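Local coordinates for alkaline serine protease (Pseudoalteromonas sp., PDB 1Y9Z), which probably hydrolyses peptide bonds as a cold-adapted serine protease of the subtilisin family, at residues C27-G32 and V96-E101; T48-T53 and G105-L110; Y33-N38 and N55-G60; H65-A70 and T208-E213. All blocks are in the same frame, centred on the assembly; numbering follows the deposited sequence.

Interaction 1 (C27-G32 and V96-E101); sequences CIIDSG and VKVFNE. With PMS (phenylmethanesulfonic acid), chain H.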
loop_
_atom_site.group_PDB
_atom_site.type_symbol
_atom_site.label_atom_id
_atom_site.label_comp_id
_atom_site.label_asym_id
_atom_site.label_seq_id
_atom_site.Cartn_x
_atom_site.Cartn_y
_atom_site.Cartn_z
ATOM N N CYS A 27 -0.394 -17.832 1.156
ATOM C CA CYS A 27 0.798 -17.790 1.990
ATOM C C CYS A 27 1.543 -16.493 1.771
ATOM O O CYS A 27 1.864 -16.133 0.636
ATOM C CB CYS A 27 1.713 -18.954 1.645
ATOM S SG CYS A 27 3.101 -19.273 2.783
ATOM N N ILE A 28 1.814 -15.801 2.870
ATOM C CA ILE A 28 2.523 -14.534 2.832
ATOM C C ILE A 28 3.973 -14.735 3.262
ATOM O O ILE A 28 4.253 -15.023 4.429
ATOM C CB ILE A 28 1.872 -13.505 3.782
ATOM C CG1 ILE A 28 0.385 -13.355 3.456
ATOM C CG2 ILE A 28 2.569 -12.165 3.647
ATOM C CD1 ILE A 28 -0.381 -12.511 4.465
ATOM N N ILE A 29 4.891 -14.614 2.307
ATOM C CA ILE A 29 6.317 -14.739 2.596
ATOM C C ILE A 29 6.756 -13.300 2.824
ATOM O O ILE A 29 6.822 -12.503 1.885
ATOM C CB ILE A 29 7.076 -15.357 1.404
ATOM C CG1 ILE A 29 6.565 -16.779 1.154
ATOM C CG2 ILE A 29 8.575 -15.359 1.677
ATOM C CD1 ILE A 29 7.277 -17.509 0.024
ATOM N N ASP A 30 7.049 -12.961 4.074
ATOM C CA ASP A 30 7.402 -11.587 4.391
ATOM C C ASP A 30 8.080 -11.489 5.761
ATOM O O ASP A 30 8.770 -12.419 6.184
ATOM C CB ASP A 30 6.121 -10.739 4.350
ATOM C CG ASP A 30 6.366 -9.321 3.871
ATOM O OD1 ASP A 30 7.113 -8.590 4.549
ATOM O OD2 ASP A 30 5.806 -8.935 2.819
ATOM N N SER A 31 7.869 -10.375 6.460
ATOM C CA SER A 31 8.503 -10.165 7.763
ATOM C C SER A 31 7.692 -10.583 8.985
ATOM O O SER A 31 7.918 -10.075 10.083
ATOM C CB SER A 31 8.905 -8.695 7.920
ATOM O OG SER A 31 7.778 -7.865 8.163
ATOM N N GLY A 32 6.753 -11.503 8.817
ATOM C CA GLY A 32 5.980 -11.916 9.971
ATOM C C GLY A 32 4.607 -11.281 10.023
ATOM O O GLY A 32 4.272 -10.410 9.222
ATOM N N VAL A 96 5.065 -17.293 6.442
ATOM C CA VAL A 96 6.444 -17.763 6.421
ATOM C C VAL A 96 7.254 -16.482 6.584
ATOM O O VAL A 96 7.265 -15.619 5.702
ATOM C CB VAL A 96 6.818 -18.463 5.099
ATOM C CG1 VAL A 96 8.304 -18.814 5.104
ATOM C CG2 VAL A 96 5.997 -19.738 4.933
ATOM N N LYS A 97 7.901 -16.351 7.737
ATOM C CA LYS A 97 8.690 -15.169 8.067
ATOM C C LYS A 97 10.143 -15.319 7.625
ATOM O O LYS A 97 10.904 -16.088 8.216
ATOM C CB LYS A 97 8.619 -14.931 9.580
ATOM C CG LYS A 97 9.327 -13.683 10.075
ATOM C CD LYS A 97 9.240 -13.611 11.592
ATOM C CE LYS A 97 10.046 -12.465 12.165
ATOM N NZ LYS A 97 10.064 -12.532 13.657
ATOM N N VAL A 98 10.524 -14.578 6.588
ATOM C CA VAL A 98 11.888 -14.639 6.073
ATOM C C VAL A 98 12.723 -13.423 6.470
ATOM O O VAL A 98 13.946 -13.436 6.334
ATOM C CB VAL A 98 11.905 -14.767 4.527
ATOM C CG1 VAL A 98 11.226 -16.063 4.107
ATOM C CG2 VAL A 98 11.214 -13.566 3.891
ATOM N N PHE A 99 12.066 -12.377 6.965
ATOM C CA PHE A 99 12.766 -11.161 7.370
ATOM C C PHE A 99 12.715 -10.847 8.855
ATOM O O PHE A 99 11.672 -10.989 9.500
ATOM C CB PHE A 99 12.201 -9.929 6.652
ATOM C CG PHE A 99 12.367 -9.945 5.163
ATOM C CD1 PHE A 99 11.259 -10.081 4.336
ATOM C CD2 PHE A 99 13.621 -9.792 4.586
ATOM C CE1 PHE A 99 11.397 -10.061 2.948
ATOM C CE2 PHE A 99 13.770 -9.772 3.201
ATOM C CZ PHE A 99 12.655 -9.907 2.382
ATOM N N ASN A 100 13.856 -10.414 9.386
ATOM C CA ASN A 100 13.953 -9.972 10.769
ATOM C C ASN A 100 14.152 -8.470 10.609
ATOM O O ASN A 100 14.299 -7.978 9.488
ATOM C CB ASN A 100 15.174 -10.560 11.481
ATOM C CG ASN A 100 15.027 -12.037 11.777
ATOM O OD1 ASN A 100 13.989 -12.486 12.264
ATOM N ND2 ASN A 100 16.078 -12.800 11.499
ATOM N N GLU A 101 14.158 -7.743 11.718
ATOM C CA GLU A 101 14.355 -6.301 11.668
ATOM C C GLU A 101 15.632 -5.959 10.899
ATOM O O GLU A 101 15.663 -5.004 10.126
ATOM C CB GLU A 101 14.442 -5.748 13.092
ATOM C CG GLU A 101 14.671 -4.249 13.173
ATOM C CD GLU A 101 14.811 -3.761 14.603
ATOM O OE1 GLU A 101 14.892 -2.532 14.804
ATOM O OE2 GLU A 101 14.842 -4.605 15.526
HETATM C C PMS H . 9.874 -3.795 -1.033
HETATM S S PMS H . 8.552 -4.327 -2.149
HETATM C C1 PMS H . 10.792 -4.949 -0.560
HETATM C C2 PMS H . 11.966 -5.247 -1.342
HETATM C C3 PMS H . 12.843 -6.305 -0.940
HETATM C C4 PMS H . 12.503 -7.042 0.260
HETATM C C5 PMS H . 11.352 -6.755 1.033
HETATM C C6 PMS H . 10.448 -5.708 0.671
HETATM O O2S PMS H . 9.090 -5.391 -2.991
HETATM O O1S PMS H . 8.125 -3.215 -2.965
#
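F99 and K97 reach the turn at D30-G32 through different first torsions. CG of F99 stands anti to its carbonyl carbon (chi1 -63°), which brings the ring edge-on to the D30-S31 peptide, CD1 3.8 Å from D30 C. K97 has CG anti to the backbone N (chi1 -177°) and stays extended; its CG rests 3.6 Å from G32 N, and the chain then runs past S31 O until NZ bonds to Q58 O. The two segments belong to neighbouring parallel strands, 25-30 and 92-100, of the central sheet of the subtilase alpha/beta domain. V96 N donates almost straight to I28 O (3.1 Å), and V96 O accepts from D30 N. Where strand 92-100 is interrupted, D30 O takes V98 N at 2.8 Å and, weakly, F99 N as well. D30 begins the Asp-Ser-Gly sequence of the family: its OD1 receives S31 N on the anti lone pair and also bonds to H65 ND1, as in the Asp-His pair of the subtilase catalytic triad. F99 CZ comes within 3.6 Å of C4 of the bound phenylmethanesulfonic acid. An alanine here would lack the ring and would probably leave the inhibitor's phenyl group without this aromatic neighbour, with a gap beside the D30-S31 peptide. On the other face of the sheet from D30, I29 CG2 meets V98 CG1 at 3.7 Å; C27 SG, in disulfide with C117, touches V96 CG2 at 3.6 Å.

Interaction 2 (T48-T53 and G105-L110); sequences TNNSGT and GYSSSL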
loop_
_atom_site.group_PDB
_atom_site.type_symbol
_atom_site.label_atom_id
_atom_site.label_comp_id
_atom_site.label_asym_id
_atom_site.label_seq_id
_atom_site.Cartn_x
_atom_site.Cartn_y
_atom_site.Cartn_z
ATOM N N THR A 48 4.724 -21.384 9.776
ATOM C CA THR A 48 5.768 -22.374 9.990
ATOM C C THR A 48 7.040 -21.649 10.406
ATOM O O THR A 48 7.674 -20.989 9.588
ATOM C CB THR A 48 6.051 -23.174 8.703
ATOM O OG1 THR A 48 4.848 -23.813 8.261
ATOM C CG2 THR A 48 7.118 -24.231 8.959
ATOM N N ASN A 49 7.407 -21.767 11.677
ATOM C CA ASN A 49 8.603 -21.104 12.181
ATOM C C ASN A 49 9.889 -21.572 11.517
ATOM O O ASN A 49 9.998 -22.713 11.063
ATOM C CB ASN A 49 8.760 -21.315 13.691
ATOM C CG ASN A 49 7.810 -20.468 14.512
ATOM O OD1 ASN A 49 7.320 -19.437 14.056
ATOM N ND2 ASN A 49 7.565 -20.892 15.747
ATOM N N ASN A 50 10.862 -20.669 11.478
ATOM C CA ASN A 50 12.177 -20.956 10.929
ATOM C C ASN A 50 13.196 -20.545 11.989
ATOM O O ASN A 50 13.075 -19.484 12.602
ATOM C CB ASN A 50 12.409 -20.181 9.631
ATOM C CG ASN A 50 13.782 -20.435 9.045
ATOM O OD1 ASN A 50 14.719 -19.673 9.275
ATOM N ND2 ASN A 50 13.911 -21.522 8.294
ATOM N N SER A 51 14.195 -21.393 12.205
ATOM C CA SER A 51 15.220 -21.142 13.213
ATOM C C SER A 51 15.880 -19.764 13.154
ATOM O O SER A 51 16.335 -19.251 14.174
ATOM C CB SER A 51 16.304 -22.222 13.131
ATOM O OG SER A 51 16.962 -22.198 11.876
ATOM N N GLY A 52 15.927 -19.162 11.971
ATOM C CA GLY A 52 16.568 -17.866 11.849
ATOM C C GLY A 52 15.708 -16.631 12.036
ATOM O O GLY A 52 16.236 -15.521 12.080
ATOM N N THR A 53 14.395 -16.802 12.163
ATOM C CA THR A 53 13.512 -15.647 12.309
ATOM C C THR A 53 12.523 -15.688 13.473
ATOM O O THR A 53 11.510 -14.989 13.452
ATOM C CB THR A 53 12.721 -15.406 11.007
ATOM O OG1 THR A 53 12.012 -16.599 10.651
ATOM C CG2 THR A 53 13.665 -15.029 9.872
ATOM N N GLY A 105 16.677 -13.168 7.272
ATOM C CA GLY A 105 17.238 -14.022 8.302
ATOM C C GLY A 105 16.852 -15.482 8.165
ATOM O O GLY A 105 17.241 -16.309 8.988
ATOM N N TYR A 106 16.085 -15.800 7.126
ATOM C CA TYR A 106 15.647 -17.171 6.885
ATOM C C TYR A 106 16.875 -18.078 6.808
ATOM O O TYR A 106 17.884 -17.711 6.207
ATOM C CB TYR A 106 14.861 -17.237 5.572
ATOM C CG TYR A 106 13.817 -18.329 5.515
ATOM C CD1 TYR A 106 12.786 -18.383 6.453
ATOM C CD2 TYR A 106 13.832 -19.282 4.497
ATOM C CE1 TYR A 106 11.789 -19.356 6.376
ATOM C CE2 TYR A 106 12.841 -20.261 4.409
ATOM C CZ TYR A 106 11.824 -20.290 5.352
ATOM O OH TYR A 106 10.846 -21.255 5.268
ATOM N N SER A 107 16.788 -19.256 7.419
ATOM C CA SER A 107 17.910 -20.194 7.423
ATOM C C SER A 107 18.169 -20.792 6.050
ATOM O O SER A 107 19.220 -21.388 5.815
ATOM C CB SER A 107 17.655 -21.327 8.417
ATOM O OG SER A 107 16.628 -22.189 7.960
ATOM N N SER A 108 17.211 -20.639 5.143
ATOM C CA SER A 108 17.364 -21.187 3.806
ATOM C C SER A 108 16.972 -20.189 2.718
ATOM O O SER A 108 16.867 -18.990 2.964
ATOM C CB SER A 108 16.542 -22.472 3.671
ATOM O OG SER A 108 16.952 -23.219 2.538
ATOM N N SER A 109 16.742 -20.708 1.518
ATOM C CA SER A 109 16.408 -19.905 0.345
ATOM C C SER A 109 14.941 -19.520 0.193
ATOM O O SER A 109 14.073 -19.991 0.927
ATOM C CB SER A 109 16.811 -20.675 -0.904
ATOM O OG SER A 109 16.005 -21.835 -1.022
ATOM N N LEU A 110 14.678 -18.667 -0.796
ATOM C CA LEU A 110 13.320 -18.244 -1.102
ATOM C C LEU A 110 12.584 -19.478 -1.613
ATOM O O LEU A 110 11.411 -19.687 -1.307
ATOM C CB LEU A 110 13.323 -17.155 -2.180
ATOM C CG LEU A 110 11.955 -16.709 -2.710
ATOM C CD1 LEU A 110 11.115 -16.139 -1.577
ATOM C CD2 LEU A 110 12.151 -15.669 -3.801
HETATM O O HOH W 1 9.473 -21.594 7.509
#
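G52 and G105 bring two loops together without any regular strand or helix pairing: G52 CA lies 3.3 Å from G105 O in a CA-H...O contact, so close that a CB on G52 would collide with that oxygen. G52 belongs to a type I turn from N50 to T53, closed by T53 N bonding to N50 O, while G105-S107 lies in the loop between strand 103-104 and helix 110-119. The side chain of N50 links the two loops. A chi1 of 179°, which turns CG away from the backbone N, lays the amide over one face of the Y106 ring, the two planes 23° apart and N50 CB 3.4 Å from Y106 CE1. OD1 takes two backbone donors from opposite faces of the amide plane: G52 N at 3.0 Å, which makes an Asx turn, and S107 N at 2.8 Å across the contact. ND2 donates to S107 OG, also 2.8 Å. Nearby, T53 CG2 packs 3.6 Å from G105 C, whereas its OG1 turns to K97 O. At the far end of the ring, Y106 OH shares a water with T48 O, the hydroxyl 2.6 Å from the water oxygen; Y106 also packs on V96 and V98 of strand 92-100. The chemistry implies an asparagine held at both ends of its amide: two N-H groups grip the oxygen and a serine hydroxyl takes up the nitrogen, which fixes the rotation of the amide, the tyrosine face backs it, and much of the polar tie between the loops passes through this one side chain.

Interaction 3 (Y33-N38 and N55-G60); sequences YDRSHN and NWYQPG
R35 reaches Y57 by a bend late in its side chain. CG is anti to the backbone N, but chi3 (58°) folds the guanidinium back so that it lies flat on the phenol ring, centres 4.1 Å apart and planes at 23°, a stacked cation-pi pair. Y57 sets CG between its backbone N and carbonyl carbon (chi1 49°), which turns one ring face to the guanidinium. NH1 makes the nearest approach, 3.4 Å from Y57 CD2; N55 CB lies against the opposite face. NH2 comes to W56 CZ2 at 3.9 Å, yet there the guanidinium and indole planes are steeply inclined. Y33 and W56 run side by side in the same direction, Y33 CD2 meeting the indole near its plane at CZ3 (4.1 Å). Their backbones are joined by Y33 N donating to W56 O, 2.9 Å, and a weak bond from R35 N to Y57 O follows. D34 sets CB against P59 CD at 4.0 Å, while its OD2 accepts from S36 N, which makes an Asx turn, and from S36 OG on the same face of the carboxylate. Two type I turns, D34-H37 and N55-Q58, thus flank strand 44-47 in sequence, in the part of the subtilase domain linking the Asp-Ser-Gly strand to the histidine-bearing helix.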
loop_
_atom_site.group_PDB
_atom_site.type_symbol
_atom_site.label_atom_id
_atom_site.label_comp_id
_atom_site.label_asym_id
_atom_site.label_seq_id
_atom_site.Cartn_x
_atom_site.Cartn_y
_atom_site.Cartn_z
ATOM N N TYR A 33 3.838 -11.691 11.023
ATOM C CA TYR A 33 2.452 -11.266 11.191
ATOM C C TYR A 33 2.176 -10.962 12.665
ATOM O O TYR A 33 2.299 -11.851 13.502
ATOM C CB TYR A 33 1.595 -12.441 10.712
ATOM C CG TYR A 33 0.095 -12.293 10.744
ATOM C CD1 TYR A 33 -0.619 -12.042 9.573
ATOM C CD2 TYR A 33 -0.625 -12.520 11.917
ATOM C CE1 TYR A 33 -2.007 -12.033 9.564
ATOM C CE2 TYR A 33 -2.018 -12.511 11.919
ATOM C CZ TYR A 33 -2.699 -12.273 10.739
ATOM O OH TYR A 33 -4.073 -12.311 10.717
ATOM N N ASP A 34 1.807 -9.722 12.994
ATOM C CA ASP A 34 1.532 -9.395 14.395
ATOM C C ASP A 34 0.167 -9.942 14.794
ATOM O O ASP A 34 -0.856 -9.266 14.672
ATOM C CB ASP A 34 1.573 -7.882 14.632
ATOM C CG ASP A 34 1.458 -7.527 16.105
ATOM O OD1 ASP A 34 1.532 -6.328 16.449
ATOM O OD2 ASP A 34 1.295 -8.458 16.923
ATOM N N ARG A 35 0.163 -11.171 15.294
ATOM C CA ARG A 35 -1.074 -11.824 15.686
ATOM C C ARG A 35 -1.755 -11.173 16.886
ATOM O O ARG A 35 -2.920 -11.453 17.164
ATOM C CB ARG A 35 -0.806 -13.305 15.967
ATOM C CG ARG A 35 -2.060 -14.152 16.076
ATOM C CD ARG A 35 -1.713 -15.627 16.168
ATOM N NE ARG A 35 -0.855 -15.915 17.313
ATOM C CZ ARG A 35 -0.407 -17.127 17.624
ATOM N NH1 ARG A 35 0.368 -17.297 18.685
ATOM N NH2 ARG A 35 -0.732 -18.171 16.871
ATOM N N SER A 36 -1.043 -10.300 17.591
ATOM C CA SER A 36 -1.625 -9.635 18.756
ATOM C C SER A 36 -2.509 -8.459 18.345
ATOM O O SER A 36 -3.249 -7.912 19.166
ATOM C CB SER A 36 -0.522 -9.131 19.692
ATOM O OG SER A 36 0.076 -7.947 19.191
ATOM N N HIS A 37 -2.428 -8.074 17.074
ATOM C CA HIS A 37 -3.206 -6.954 16.553
ATOM C C HIS A 37 -4.699 -7.287 16.485
ATOM O O HIS A 37 -5.078 -8.350 16.005
ATOM C CB HIS A 37 -2.689 -6.578 15.162
ATOM C CG HIS A 37 -3.195 -5.260 14.668
ATOM N ND1 HIS A 37 -2.358 -4.208 14.364
ATOM C CD2 HIS A 37 -4.455 -4.816 14.450
ATOM C CE1 HIS A 37 -3.082 -3.171 13.982
ATOM N NE2 HIS A 37 -4.357 -3.514 14.026
ATOM N N ASN A 38 -5.540 -6.366 16.951
ATOM C CA ASN A 38 -6.986 -6.590 16.953
ATOM C C ASN A 38 -7.584 -6.868 15.578
ATOM O O ASN A 38 -8.582 -7.578 15.468
ATOM C CB ASN A 38 -7.725 -5.400 17.572
ATOM C CG ASN A 38 -7.489 -5.270 19.064
ATOM O OD1 ASN A 38 -7.089 -6.225 19.731
ATOM N ND2 ASN A 38 -7.758 -4.085 19.601
ATOM N N ASN A 55 9.532 -16.397 15.935
ATOM C CA ASN A 55 8.137 -16.770 15.736
ATOM C C ASN A 55 7.492 -15.976 14.609
ATOM O O ASN A 55 7.623 -14.753 14.541
ATOM C CB ASN A 55 7.337 -16.564 17.026
ATOM C CG ASN A 55 7.782 -17.491 18.139
ATOM O OD1 ASN A 55 7.929 -18.697 17.935
ATOM N ND2 ASN A 55 7.988 -16.934 19.327
ATOM N N TRP A 56 6.785 -16.679 13.729
ATOM C CA TRP A 56 6.125 -16.035 12.602
ATOM C C TRP A 56 5.072 -15.038 13.067
ATOM O O TRP A 56 4.791 -14.057 12.375
ATOM C CB TRP A 56 5.470 -17.080 11.688
ATOM C CG TRP A 56 4.363 -17.876 12.328
ATOM C CD1 TRP A 56 4.469 -19.105 12.924
ATOM C CD2 TRP A 56 2.983 -17.500 12.429
ATOM N NE1 TRP A 56 3.240 -19.515 13.385
ATOM C CE2 TRP A 56 2.311 -18.550 13.095
ATOM C CE3 TRP A 56 2.248 -16.377 12.021
ATOM C CZ2 TRP A 56 0.939 -18.511 13.362
ATOM C CZ3 TRP A 56 0.881 -16.340 12.287
ATOM C CH2 TRP A 56 0.242 -17.401 12.952
ATOM N N TYR A 57 4.500 -15.292 14.242
ATOM C CA TYR A 57 3.457 -14.433 14.802
ATOM C C TYR A 57 3.971 -13.263 15.639
ATOM O O TYR A 57 3.187 -12.545 16.265
ATOM C CB TYR A 57 2.478 -15.271 15.635
ATOM C CG TYR A 57 3.130 -16.197 16.642
ATOM C CD1 TYR A 57 3.544 -17.480 16.277
ATOM C CD2 TYR A 57 3.322 -15.796 17.964
ATOM C CE1 TYR A 57 4.130 -18.343 17.205
ATOM C CE2 TYR A 57 3.906 -16.651 18.899
ATOM C CZ TYR A 57 4.305 -17.918 18.513
ATOM O OH TYR A 57 4.873 -18.766 19.438
ATOM N N GLN A 58 5.286 -13.078 15.653
ATOM C CA GLN A 58 5.912 -11.986 16.393
ATOM C C GLN A 58 6.937 -11.317 15.485
ATOM O O GLN A 58 8.087 -11.744 15.407
ATOM C CB GLN A 58 6.592 -12.520 17.659
ATOM C CG GLN A 58 5.608 -12.965 18.730
ATOM C CD GLN A 58 6.265 -13.691 19.890
ATOM O OE1 GLN A 58 5.633 -13.930 20.920
ATOM N NE2 GLN A 58 7.530 -14.057 19.726
ATOM N N PRO A 59 6.532 -10.248 14.784
ATOM C CA PRO A 59 7.467 -9.563 13.887
ATOM C C PRO A 59 8.710 -8.991 14.557
ATOM O O PRO A 59 9.782 -8.937 13.952
ATOM C CB PRO A 59 6.604 -8.473 13.255
ATOM C CG PRO A 59 5.579 -8.190 14.316
ATOM C CD PRO A 59 5.221 -9.576 14.791
ATOM N N GLY A 60 8.566 -8.573 15.809
ATOM C CA GLY A 60 9.685 -7.973 16.508
ATOM C C GLY A 60 9.540 -6.468 16.387
ATOM O O GLY A 60 8.450 -5.970 16.105
#

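Interaction 4 (H65-A70 and T208-E213); sequences HGTHVA and TVTVGE
Helix 65-74 opens with the His-Gly-Thr-His sequence of the subtilases, and one of its flanks is met by the chain leaving strand 205-208. The polar link is made by T208, whose OG1 donates to T67 O at 2.8 Å. Its first torsion (50°) puts OG1 between the backbone N and the carbonyl carbon, from where the hydroxyl comes to the helix carbonyl from above its plane, 42° out of it. T67 answers with its methyl: CG2 lies 3.7 Å from V209 C and 3.9 Å from T210 N, while OG1 on the other branch bonds to D34 N. T210 N is buried here and has no partner anywhere in the model. Alongside, H68 and V209 point the same way, and V209 CG1 meets the imidazole at its edge, in plane, 3.8 Å from CD2. That ring is fixed from outside as well, since NE2 bonds to E363 O and Y365 stacks on it. A valine in place of T208 would have no hydroxyl and is likely to leave T67 O without this donor. Beyond T210 the chain reverses in a type II turn to E213, closed by E213 N bonding to T210 O at 3.0 Å. At the start of the same helix, H65 touches the bound phenylmethanesulfonic acid, which places this contact on another flank of the histidine helix typical of the subtilase active site.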
loop_
_atom_site.group_PDB
_atom_site.type_symbol
_atom_site.label_atom_id
_atom_site.label_comp_id
_atom_site.label_asym_id
_atom_site.label_seq_id
_atom_site.Cartn_x
_atom_site.Cartn_y
_atom_site.Cartn_z
ATOM N N HIS A 65 6.535 -4.668 8.018
ATOM C CA HIS A 65 6.171 -4.827 6.612
ATOM C C HIS A 65 5.155 -5.937 6.339
ATOM O O HIS A 65 4.134 -5.704 5.684
ATOM C CB HIS A 65 7.440 -5.047 5.781
ATOM C CG HIS A 65 7.224 -4.949 4.303
ATOM N ND1 HIS A 65 6.941 -6.045 3.518
ATOM C CD2 HIS A 65 7.252 -3.883 3.468
ATOM C CE1 HIS A 65 6.807 -5.659 2.261
ATOM N NE2 HIS A 65 6.990 -4.352 2.204
ATOM N N GLY A 66 5.431 -7.134 6.850
ATOM C CA GLY A 66 4.537 -8.260 6.640
ATOM C C GLY A 66 3.159 -8.066 7.234
ATOM O O GLY A 66 2.173 -8.604 6.728
ATOM N N THR A 67 3.090 -7.302 8.317
ATOM C CA THR A 67 1.824 -7.035 8.981
ATOM C C THR A 67 0.993 -6.065 8.142
ATOM O O THR A 67 -0.232 -6.182 8.077
ATOM C CB THR A 67 2.076 -6.473 10.399
ATOM O OG1 THR A 67 2.694 -7.490 11.201
ATOM C CG2 THR A 67 0.773 -6.041 11.057
ATOM N N HIS A 68 1.660 -5.118 7.489
ATOM C CA HIS A 68 0.971 -4.156 6.637
ATOM C C HIS A 68 0.409 -4.919 5.430
ATOM O O HIS A 68 -0.757 -4.765 5.067
ATOM C CB HIS A 68 1.955 -3.067 6.197
ATOM C CG HIS A 68 1.299 -1.858 5.605
ATOM N ND1 HIS A 68 0.845 -1.817 4.304
ATOM C CD2 HIS A 68 1.011 -0.649 6.144
ATOM C CE1 HIS A 68 0.305 -0.633 4.067
ATOM N NE2 HIS A 68 0.393 0.094 5.167
ATOM N N VAL A 69 1.246 -5.757 4.828
ATOM C CA VAL A 69 0.847 -6.573 3.686
ATOM C C VAL A 69 -0.337 -7.472 4.068
ATOM O O VAL A 69 -1.322 -7.560 3.331
ATOM C CB VAL A 69 2.044 -7.433 3.208
ATOM C CG1 VAL A 69 1.586 -8.491 2.218
ATOM C CG2 VAL A 69 3.097 -6.533 2.567
ATOM N N ALA A 70 -0.244 -8.119 5.227
ATOM C CA ALA A 70 -1.305 -9.003 5.705
ATOM C C ALA A 70 -2.614 -8.245 5.909
ATOM O O ALA A 70 -3.690 -8.756 5.594
ATOM C CB ALA A 70 -0.881 -9.674 7.007
ATOM N N THR A 208 -2.711 -2.213 8.608
ATOM C CA THR A 208 -2.263 -2.593 9.939
ATOM C C THR A 208 -0.739 -2.643 10.021
ATOM O O THR A 208 -0.065 -2.995 9.053
ATOM C CB THR A 208 -2.773 -3.999 10.288
ATOM O OG1 THR A 208 -2.460 -4.886 9.204
ATOM C CG2 THR A 208 -4.278 -3.998 10.501
ATOM N N VAL A 209 -0.199 -2.265 11.173
ATOM C CA VAL A 209 1.238 -2.364 11.408
ATOM C C VAL A 209 1.401 -2.881 12.830
ATOM O O VAL A 209 0.449 -2.863 13.613
ATOM C CB VAL A 209 1.982 -1.011 11.269
ATOM C CG1 VAL A 209 1.899 -0.513 9.830
ATOM C CG2 VAL A 209 1.422 0.008 12.244
ATOM N N THR A 210 2.593 -3.364 13.157
ATOM C CA THR A 210 2.865 -3.870 14.496
ATOM C C THR A 210 2.353 -2.850 15.509
ATOM O O THR A 210 2.619 -1.653 15.387
ATOM C CB THR A 210 4.368 -4.091 14.682
ATOM O OG1 THR A 210 4.828 -5.000 13.675
ATOM C CG2 THR A 210 4.665 -4.669 16.062
ATOM N N VAL A 211 1.613 -3.335 16.502
ATOM C CA VAL A 211 1.022 -2.471 17.516
ATOM C C VAL A 211 1.965 -1.406 18.063
ATOM O O VAL A 211 3.069 -1.705 18.523
ATOM C CB VAL A 211 0.459 -3.311 18.687
ATOM C CG1 VAL A 211 -0.029 -2.398 19.808
ATOM C CG2 VAL A 211 -0.693 -4.180 18.188
ATOM N N GLY A 212 1.509 -0.158 17.990
ATOM C CA GLY A 212 2.278 0.966 18.493
ATOM C C GLY A 212 3.330 1.570 17.580
ATOM O O GLY A 212 3.898 2.608 17.913
ATOM N N GLU A 213 3.588 0.952 16.432
ATOM C CA GLU A 213 4.614 1.468 15.528
ATOM C C GLU A 213 4.080 2.336 14.397
ATOM O O GLU A 213 4.855 2.865 13.598
ATOM C CB GLU A 213 5.423 0.306 14.943
ATOM C CG GLU A 213 6.167 -0.497 15.999
ATOM C CD GLU A 213 7.132 -1.512 15.416
ATOM O OE1 GLU A 213 7.964 -2.031 16.186
ATOM O OE2 GLU A 213 7.057 -1.798 14.199
#

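Overall arrangement
Interactions 1 and 4 are buried and lie closest to the inhibitor; H65 and D30 join them directly, so sheet and helix meet at the probable catalytic pair. Interactions 2 and 3 are only partly buried and involve loops, and their chemistry changes accordingly: the ladder of backbone bonds in 1 and the methyl packing with one hydroxyl bond in 4 give way to a gripped amide in 2 and a stacked guanidinium in 3. K97 ties interaction 1 to both, through its carbonyl to T53 and its NZ to Q58. D34 likewise binds 3 to 4, by way of T67 and V211. Interactions 2 and 4 do not touch, their nearest atoms being about 12 Å apart.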